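Local coordinates for designed protein (Trypanosoma brucei, PDB 6IEV) that is of unknown function but is a designed protein with a thioredoxin-type fold, studied for stability at high temperatures, at residues T35-L47 and Y87-G101. Residues are numbered along the deposited sequence; the frame is centred on the assembly and turned at random.
Sequences TASNRISVIVFTL and YNITSVPTFVIEKGG
Strands 40-46 and 94-99 run antiparallel in the middle of a thioredoxin-type sheet, with Phe45 and Thr94 forming one of their hydrogen-bonded pairs. Phe45 N reaches Thr94 O at 2.8 Å in a nearly straight bond (177°), Thr94 N returns a bond to Phe45 O, and Ile43/Val96 and Ser41/Glu98 do the same. Along each strand the side chains alternate between the two faces. On one, the Phe45 ring receives Ile89 CG1 over its centre, 3.7 Å from the ring centroid, a CH-pi contact. Val96 CG2 comes up to CE1 of that ring, while the Tyr87 ring meets CZ obliquely, the planes inclined at 45°. Tyr87 OH in turn donates to Glu98 OE2 (3.2 Å) from above the carboxylate plane, which holds the carboxylate near Thr35, whose OG1 is bonded to Leu31 O. On the other face, Val44 CG2 lies over the Phe95 ring, 3.4 Å from CE1, and helices 53-66 and 112-123 pack against Phe95. Where strand 94-99 ends, Lys99 NZ bonds to a lone pair of Asn38 O at 2.9 Å, and Gly100 N donates to Ser37 O. The cis peptide bond before Pro93, leading into strand 94-99, is a hallmark of the thioredoxin fold.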
ATOM      1  N   THR A  35       5.903 -21.011   8.927  1.00 59.06           N
ATOM      2  CA  THR A  35       7.078 -20.235   8.565  1.00 57.77           C
ATOM      3  C   THR A  35       8.053 -20.995   7.682  1.00 64.38           C
ATOM      4  O   THR A  35       8.937 -20.364   7.095  1.00 69.78           O
ATOM      5  CB  THR A  35       7.801 -19.756   9.821  1.00 56.79           C
ATOM      6  OG1 THR A  35       8.241 -20.884  10.584  1.00 49.73           O
ATOM      7  CG2 THR A  35       6.878 -18.882  10.660  1.00 53.99           C
ATOM      8  N   ALA A  36       7.916 -22.316   7.557  1.00 59.19           N
ATOM      9  CA  ALA A  36       8.835 -23.063   6.705  1.00 61.88           C
ATOM     10  C   ALA A  36       8.678 -22.711   5.230  1.00 66.54           C
ATOM     11  O   ALA A  36       9.539 -23.084   4.426  1.00 72.68           O
ATOM     12  CB  ALA A  36       8.635 -24.567   6.896  1.00 55.88           C
ATOM     13  N   SER A  37       7.601 -22.017   4.867  1.00 53.16           N
ATOM     14  CA  SER A  37       7.406 -21.529   3.511  1.00 62.55           C
ATOM     15  C   SER A  37       8.531 -20.580   3.103  1.00 67.47           C
ATOM     16  O   SER A  37       9.231 -19.996   3.938  1.00 62.65           O
ATOM     17  CB  SER A  37       6.071 -20.788   3.397  1.00 62.36           C
ATOM     18  OG  SER A  37       6.171 -19.739   2.462  1.00 69.90           O
ATOM     19  N   ASN A  38       8.690 -20.418   1.791  1.00 67.81           N
ATOM     20  CA  ASN A  38       9.651 -19.462   1.264  1.00 63.74           C
ATOM     21  C   ASN A  38       9.062 -18.069   1.097  1.00 52.93           C
ATOM     22  O   ASN A  38       9.796 -17.138   0.753  1.00 56.89           O
ATOM     23  CB  ASN A  38      10.209 -19.958  -0.070  1.00 73.43           C
ATOM     24  CG  ASN A  38      11.466 -20.781   0.104  1.00 92.90           C
ATOM     25  OD1 ASN A  38      11.567 -21.902  -0.404  1.00100.34           O
ATOM     26  ND2 ASN A  38      12.433 -20.234   0.841  1.00 99.35           N
ATOM     27  N   ARG A  39       7.780 -17.886   1.395  1.00 52.44           N
ATOM     28  CA  ARG A  39       7.253 -16.551   1.615  1.00 55.54           C
ATOM     29  C   ARG A  39       7.792 -15.964   2.916  1.00 56.25           C
ATOM     30  O   ARG A  39       8.339 -16.661   3.770  1.00 65.16           O
ATOM     31  CB  ARG A  39       5.728 -16.574   1.650  1.00 56.74           C
ATOM     32  CG  ARG A  39       5.098 -17.008   0.338  1.00 57.41           C
ATOM     33  CD  ARG A  39       3.691 -17.571   0.531  1.00 60.06           C
ATOM     34  NE  ARG A  39       2.725 -16.557   0.959  1.00 54.97           N
ATOM     35  CZ  ARG A  39       2.146 -15.679   0.148  1.00 53.55           C
ATOM     36  NH1 ARG A  39       2.424 -15.688  -1.151  1.00 58.40           N
ATOM     37  NH2 ARG A  39       1.283 -14.797   0.630  1.00 45.16           N
ATOM     38  N   ILE A  40       7.665 -14.653   3.036  1.00 50.73           N
ATOM     39  CA  ILE A  40       8.052 -13.942   4.243  1.00 40.13           C
ATOM     40  C   ILE A  40       6.880 -13.981   5.213  1.00 52.07           C
ATOM     41  O   ILE A  40       5.741 -13.652   4.849  1.00 53.42           O
ATOM     42  CB  ILE A  40       8.473 -12.502   3.921  1.00 48.13           C
ATOM     43  CG1 ILE A  40       9.807 -12.513   3.167  1.00 46.53           C
ATOM     44  CG2 ILE A  40       8.548 -11.654   5.183  1.00 44.74           C
ATOM     45  CD1 ILE A  40      10.449 -11.157   3.085  1.00 55.45           C
ATOM     46  N   SER A  41       7.150 -14.427   6.435  1.00 39.27           N
ATOM     47  CA  SER A  41       6.171 -14.465   7.506  1.00 42.64           C
ATOM     48  C   SER A  41       6.472 -13.377   8.534  1.00 47.89           C
ATOM     49  O   SER A  41       7.629 -13.184   8.931  1.00 56.31           O
ATOM     50  CB  SER A  41       6.181 -15.841   8.187  1.00 47.38           C
ATOM     51  OG  SER A  41       6.432 -16.882   7.257  1.00 51.77           O
ATOM     52  N   VAL A  42       5.431 -12.700   8.999  1.00 43.72           N
ATOM     53  CA  VAL A  42       5.543 -11.733  10.084  1.00 37.24           C
ATOM     54  C   VAL A  42       4.696 -12.218  11.251  1.00 40.76           C
ATOM     55  O   VAL A  42       3.486 -12.421  11.101  1.00 44.45           O
ATOM     56  CB  VAL A  42       5.073 -10.341   9.648  1.00 41.92           C
ATOM     57  CG1 VAL A  42       5.215  -9.384  10.821  1.00 42.57           C
ATOM     58  CG2 VAL A  42       5.828  -9.872   8.390  1.00 35.61           C
ATOM     59  N   ILE A  43       5.316 -12.392  12.414  1.00 39.34           N
ATOM     60  CA  ILE A  43       4.644 -12.961  13.580  1.00 40.73           C
ATOM     61  C   ILE A  43       4.685 -11.942  14.703  1.00 37.70           C
ATOM     62  O   ILE A  43       5.759 -11.446  15.057  1.00 46.87           O
ATOM     63  CB  ILE A  43       5.295 -14.277  14.041  1.00 38.41           C
ATOM     64  CG1 ILE A  43       5.571 -15.180  12.846  1.00 38.31           C
ATOM     65  CG2 ILE A  43       4.424 -14.973  15.088  1.00 34.88           C
ATOM     66  CD1 ILE A  43       6.872 -15.949  13.004  1.00 42.82           C
ATOM     67  N   VAL A  44       3.530 -11.629  15.255  1.00 36.01           N
ATOM     68  CA  VAL A  44       3.451 -10.789  16.435  1.00 36.11           C
ATOM     69  C   VAL A  44       3.206 -11.698  17.639  1.00 39.12           C
ATOM     70  O   VAL A  44       2.299 -12.544  17.624  1.00 37.84           O
ATOM     71  CB  VAL A  44       2.360  -9.712  16.298  1.00 38.38           C
ATOM     72  CG1 VAL A  44       0.972 -10.310  16.270  1.00 34.31           C
ATOM     73  CG2 VAL A  44       2.468  -8.720  17.430  1.00 38.91           C
ATOM     74  N   PHE A  45       4.058 -11.567  18.650  1.00 33.74           N
ATOM     75  CA  PHE A  45       3.905 -12.267  19.926  1.00 41.22           C
ATOM     76  C   PHE A  45       3.329 -11.283  20.931  1.00 42.21           C
ATOM     77  O   PHE A  45       4.005 -10.317  21.292  1.00 41.68           O
ATOM     78  CB  PHE A  45       5.257 -12.785  20.430  1.00 42.66           C
ATOM     79  CG  PHE A  45       5.847 -13.878  19.587  1.00 46.68           C
ATOM     80  CD1 PHE A  45       6.533 -13.578  18.412  1.00 47.43           C
ATOM     81  CD2 PHE A  45       5.713 -15.210  19.965  1.00 43.48           C
ATOM     82  CE1 PHE A  45       7.074 -14.593  17.626  1.00 48.27           C
ATOM     83  CE2 PHE A  45       6.246 -16.223  19.197  1.00 36.97           C
ATOM     84  CZ  PHE A  45       6.924 -15.923  18.023  1.00 47.77           C
ATOM     85  N   THR A  46       2.124 -11.559  21.433  1.00 40.78           N
ATOM     86  CA  THR A  46       1.400 -10.617  22.279  1.00 50.08           C
ATOM     87  C   THR A  46       0.858 -11.308  23.519  1.00 55.94           C
ATOM     88  O   THR A  46       0.975 -12.523  23.690  1.00 61.97           O
ATOM     89  CB  THR A  46       0.217  -9.959  21.560  1.00 54.32           C
ATOM     90  OG1 THR A  46      -0.736 -10.967  21.193  1.00 63.15           O
ATOM     91  CG2 THR A  46       0.678  -9.223  20.344  1.00 56.72           C
ATOM     92  N   LEU A  47       0.279 -10.485  24.391  1.00 56.93           N
ATOM     93  CA  LEU A  47      -0.537 -10.836  25.543  1.00 64.10           C
ATOM     94  C   LEU A  47      -1.999 -10.524  25.259  1.00 70.18           C
ATOM     95  O   LEU A  47      -2.303  -9.746  24.347  1.00 76.68           O
ATOM     96  CB  LEU A  47      -0.041 -10.095  26.788  1.00 67.77           C
ATOM     97  CG  LEU A  47       1.130 -10.915  27.331  1.00 71.86           C
ATOM     98  CD1 LEU A  47       1.690 -10.332  28.622  1.00 86.39           C
ATOM     99  CD2 LEU A  47       0.726 -12.385  27.507  1.00 74.62           C
ATOM    100  N   TYR A  87      11.166 -19.132  20.057  1.00 45.47           N
ATOM    101  CA  TYR A  87      11.634 -17.929  19.391  1.00 42.65           C
ATOM    102  C   TYR A  87      12.324 -16.957  20.333  1.00 50.56           C
ATOM    103  O   TYR A  87      12.617 -15.828  19.929  1.00 53.27           O
ATOM    104  CB  TYR A  87      10.457 -17.249  18.677  1.00 44.97           C
ATOM    105  CG  TYR A  87      10.088 -17.965  17.409  1.00 49.01           C
ATOM    106  CD1 TYR A  87       9.268 -19.086  17.442  1.00 51.87           C
ATOM    107  CD2 TYR A  87      10.572 -17.537  16.181  1.00 54.88           C
ATOM    108  CE1 TYR A  87       8.940 -19.761  16.278  1.00 65.89           C
ATOM    109  CE2 TYR A  87      10.241 -18.198  15.014  1.00 60.00           C
ATOM    110  CZ  TYR A  87       9.425 -19.308  15.067  1.00 71.26           C
ATOM    111  OH  TYR A  87       9.093 -19.981  13.915  1.00 83.11           O
ATOM    112  N   ASN A  88      12.581 -17.364  21.581  1.00 50.57           N
ATOM    113  CA  ASN A  88      13.352 -16.557  22.524  1.00 53.36           C
ATOM    114  C   ASN A  88      12.758 -15.161  22.708  1.00 53.72           C
ATOM    115  O   ASN A  88      13.460 -14.150  22.663  1.00 56.55           O
ATOM    116  CB  ASN A  88      14.819 -16.485  22.104  1.00 63.38           C
ATOM    117  CG  ASN A  88      15.644 -17.581  22.745  1.00 82.56           C
ATOM    118  OD1 ASN A  88      16.156 -18.472  22.062  1.00 88.81           O
ATOM    119  ND2 ASN A  88      15.746 -17.546  24.075  1.00 85.10           N
ATOM    120  N   ILE A  89      11.449 -15.112  22.930  1.00 58.55           N
ATOM    121  CA  ILE A  89      10.746 -13.843  23.094  1.00 58.65           C
ATOM    122  C   ILE A  89      10.930 -13.371  24.528  1.00 64.97           C
ATOM    123  O   ILE A  89      10.455 -14.016  25.470  1.00 66.14           O
ATOM    124  CB  ILE A  89       9.255 -13.979  22.768  1.00 54.92           C
ATOM    125  CG1 ILE A  89       9.051 -14.524  21.352  1.00 54.08           C
ATOM    126  CG2 ILE A  89       8.565 -12.648  23.015  1.00 49.93           C
ATOM    127  CD1 ILE A  89       9.720 -13.687  20.267  1.00 53.78           C
ATOM    128  N   THR A  90      11.556 -12.210  24.689  1.00 61.68           N
ATOM    129  CA  THR A  90      11.888 -11.692  26.003  1.00 68.27           C
ATOM    130  C   THR A  90      10.945 -10.595  26.481  1.00 72.34           C
ATOM    131  O   THR A  90      10.886 -10.334  27.685  1.00 79.79           O
ATOM    132  CB  THR A  90      13.320 -11.147  25.989  1.00 69.65           C
ATOM    133  OG1 THR A  90      13.395 -10.038  25.089  1.00 64.87           O
ATOM    134  CG2 THR A  90      14.280 -12.215  25.500  1.00 74.82           C
ATOM    135  N   SER A  91      10.199  -9.959  25.585  1.00 71.91           N
ATOM    136  CA  SER A  91       9.167  -9.015  25.988  1.00 70.21           C
ATOM    137  C   SER A  91       8.075  -9.018  24.931  1.00 65.57           C
ATOM    138  O   SER A  91       8.293  -9.429  23.793  1.00 53.71           O
ATOM    139  CB  SER A  91       9.727  -7.604  26.200  1.00 75.22           C
ATOM    140  OG  SER A  91      10.603  -7.235  25.150  1.00 73.77           O
ATOM    141  N   VAL A  92       6.889  -8.564  25.321  1.00 67.35           N
ATOM    142  CA  VAL A  92       5.778  -8.468  24.384  1.00 62.98           C
ATOM    143  C   VAL A  92       5.320  -7.014  24.361  1.00 67.66           C
ATOM    144  O   VAL A  92       5.505  -6.293  25.349  1.00 77.41           O
ATOM    145  CB  VAL A  92       4.629  -9.419  24.760  1.00 63.98           C
ATOM    146  CG1 VAL A  92       5.132 -10.852  24.917  1.00 59.61           C
ATOM    147  CG2 VAL A  92       3.902  -8.927  26.005  1.00 63.15           C
ATOM    148  N   PRO A  93       4.770  -6.525  23.246  1.00 65.22           N
ATOM    149  CA  PRO A  93       4.696  -7.287  21.998  1.00 61.51           C
ATOM    150  C   PRO A  93       6.029  -7.286  21.275  1.00 62.45           C
ATOM    151  O   PRO A  93       6.798  -6.336  21.399  1.00 72.75           O
ATOM    152  CB  PRO A  93       3.627  -6.546  21.198  1.00 57.65           C
ATOM    153  CG  PRO A  93       3.734  -5.146  21.674  1.00 59.79           C
ATOM    154  CD  PRO A  93       4.057  -5.242  23.147  1.00 65.82           C
ATOM    155  N   THR A  94       6.308  -8.364  20.556  1.00 59.10           N
ATOM    156  CA  THR A  94       7.481  -8.460  19.702  1.00 55.25           C
ATOM    157  C   THR A  94       7.053  -8.978  18.340  1.00 51.12           C
ATOM    158  O   THR A  94       6.194  -9.859  18.244  1.00 51.36           O
ATOM    159  CB  THR A  94       8.561  -9.385  20.298  1.00 50.90           C
ATOM    160  OG1 THR A  94       9.022  -8.834  21.529  1.00 60.66           O
ATOM    161  CG2 THR A  94       9.750  -9.521  19.353  1.00 49.50           C
ATOM    162  N   PHE A  95       7.659  -8.424  17.298  1.00 48.21           N
ATOM    163  CA  PHE A  95       7.479  -8.876  15.935  1.00 40.39           C
ATOM    164  C   PHE A  95       8.709  -9.640  15.481  1.00 41.67           C
ATOM    165  O   PHE A  95       9.835  -9.193  15.696  1.00 49.45           O
ATOM    166  CB  PHE A  95       7.247  -7.684  15.014  1.00 45.13           C
ATOM    167  CG  PHE A  95       5.992  -6.927  15.320  1.00 43.84           C
ATOM    168  CD1 PHE A  95       4.793  -7.304  14.742  1.00 38.01           C
ATOM    169  CD2 PHE A  95       6.008  -5.845  16.193  1.00 41.71           C
ATOM    170  CE1 PHE A  95       3.628  -6.617  15.015  1.00 40.29           C
ATOM    171  CE2 PHE A  95       4.847  -5.143  16.470  1.00 34.98           C
ATOM    172  CZ  PHE A  95       3.654  -5.535  15.886  1.00 39.48           C
ATOM    173  N   VAL A  96       8.494 -10.772  14.819  1.00 39.13           N
ATOM    174  CA  VAL A  96       9.564 -11.555  14.212  1.00 33.93           C
ATOM    175  C   VAL A  96       9.276 -11.682  12.721  1.00 42.69           C
ATOM    176  O   VAL A  96       8.130 -11.930  12.323  1.00 42.11           O
ATOM    177  CB  VAL A  96       9.681 -12.947  14.855  1.00 47.81           C
ATOM    178  CG1 VAL A  96      10.698 -13.794  14.098  1.00 52.71           C
ATOM    179  CG2 VAL A  96      10.058 -12.826  16.351  1.00 45.34           C
ATOM    180  N   ILE A  97      10.298 -11.485  11.899  1.00 37.44           N
ATOM    181  CA  ILE A  97      10.176 -11.659  10.458  1.00 43.64           C
ATOM    182  C   ILE A  97      10.985 -12.878  10.055  1.00 48.57           C
ATOM    183  O   ILE A  97      12.184 -12.951  10.342  1.00 55.84           O
ATOM    184  CB  ILE A  97      10.631 -10.408   9.694  1.00 45.57           C
ATOM    185  CG1 ILE A  97       9.857  -9.197  10.204  1.00 45.47           C
ATOM    186  CG2 ILE A  97      10.404 -10.594   8.197  1.00 45.75           C
ATOM    187  CD1 ILE A  97      10.310  -7.890   9.593  1.00 50.76           C
ATOM    188  N   GLU A  98      10.342 -13.819   9.365  1.00 47.24           N
ATOM    189  CA  GLU A  98      10.973 -15.075   9.004  1.00 45.94           C
ATOM    190  C   GLU A  98      10.789 -15.359   7.522  1.00 45.83           C
ATOM    191  O   GLU A  98       9.819 -14.918   6.899  1.00 46.60           O
ATOM    192  CB  GLU A  98      10.400 -16.236   9.813  1.00 50.89           C
ATOM    193  CG  GLU A  98      10.789 -16.200  11.288  1.00 71.45           C
ATOM    194  CD  GLU A  98      11.260 -17.544  11.803  1.00 79.06           C
ATOM    195  OE1 GLU A  98      12.292 -17.584  12.508  1.00 86.15           O
ATOM    196  OE2 GLU A  98      10.599 -18.559  11.501  1.00 85.94           O
ATOM    197  N   LYS A  99      11.715 -16.139   6.975  1.00 52.43           N
ATOM    198  CA  LYS A  99      11.592 -16.658   5.621  1.00 52.60           C
ATOM    199  C   LYS A  99      12.312 -17.994   5.576  1.00 53.80           C
ATOM    200  O   LYS A  99      13.444 -18.096   6.054  1.00 62.05           O
ATOM    201  CB  LYS A  99      12.178 -15.683   4.596  1.00 56.95           C
ATOM    202  CG  LYS A  99      12.200 -16.196   3.171  1.00 63.19           C
ATOM    203  CD  LYS A  99      12.427 -15.049   2.187  1.00 69.30           C
ATOM    204  CE  LYS A  99      13.255 -15.504   0.983  1.00 75.70           C
ATOM    205  NZ  LYS A  99      12.536 -16.493   0.131  1.00 78.99           N
ATOM    206  N   GLY A 100      11.632 -19.019   5.077  1.00 52.10           N
ATOM    207  CA  GLY A 100      12.230 -20.350   5.055  1.00 62.00           C
ATOM    208  C   GLY A 100      12.741 -20.818   6.399  1.00 74.42           C
ATOM    209  O   GLY A 100      13.815 -21.435   6.480  1.00 85.39           O
ATOM    210  N   GLY A 101      12.011 -20.516   7.473  1.00 68.93           N
ATOM    211  CA  GLY A 101      12.394 -20.942   8.802  1.00 69.66           C
ATOM    212  C   GLY A 101      13.555 -20.190   9.419  1.00 70.92           C
ATOM    213  O   GLY A 101      13.914 -20.473  10.567  1.00 78.08           O
TER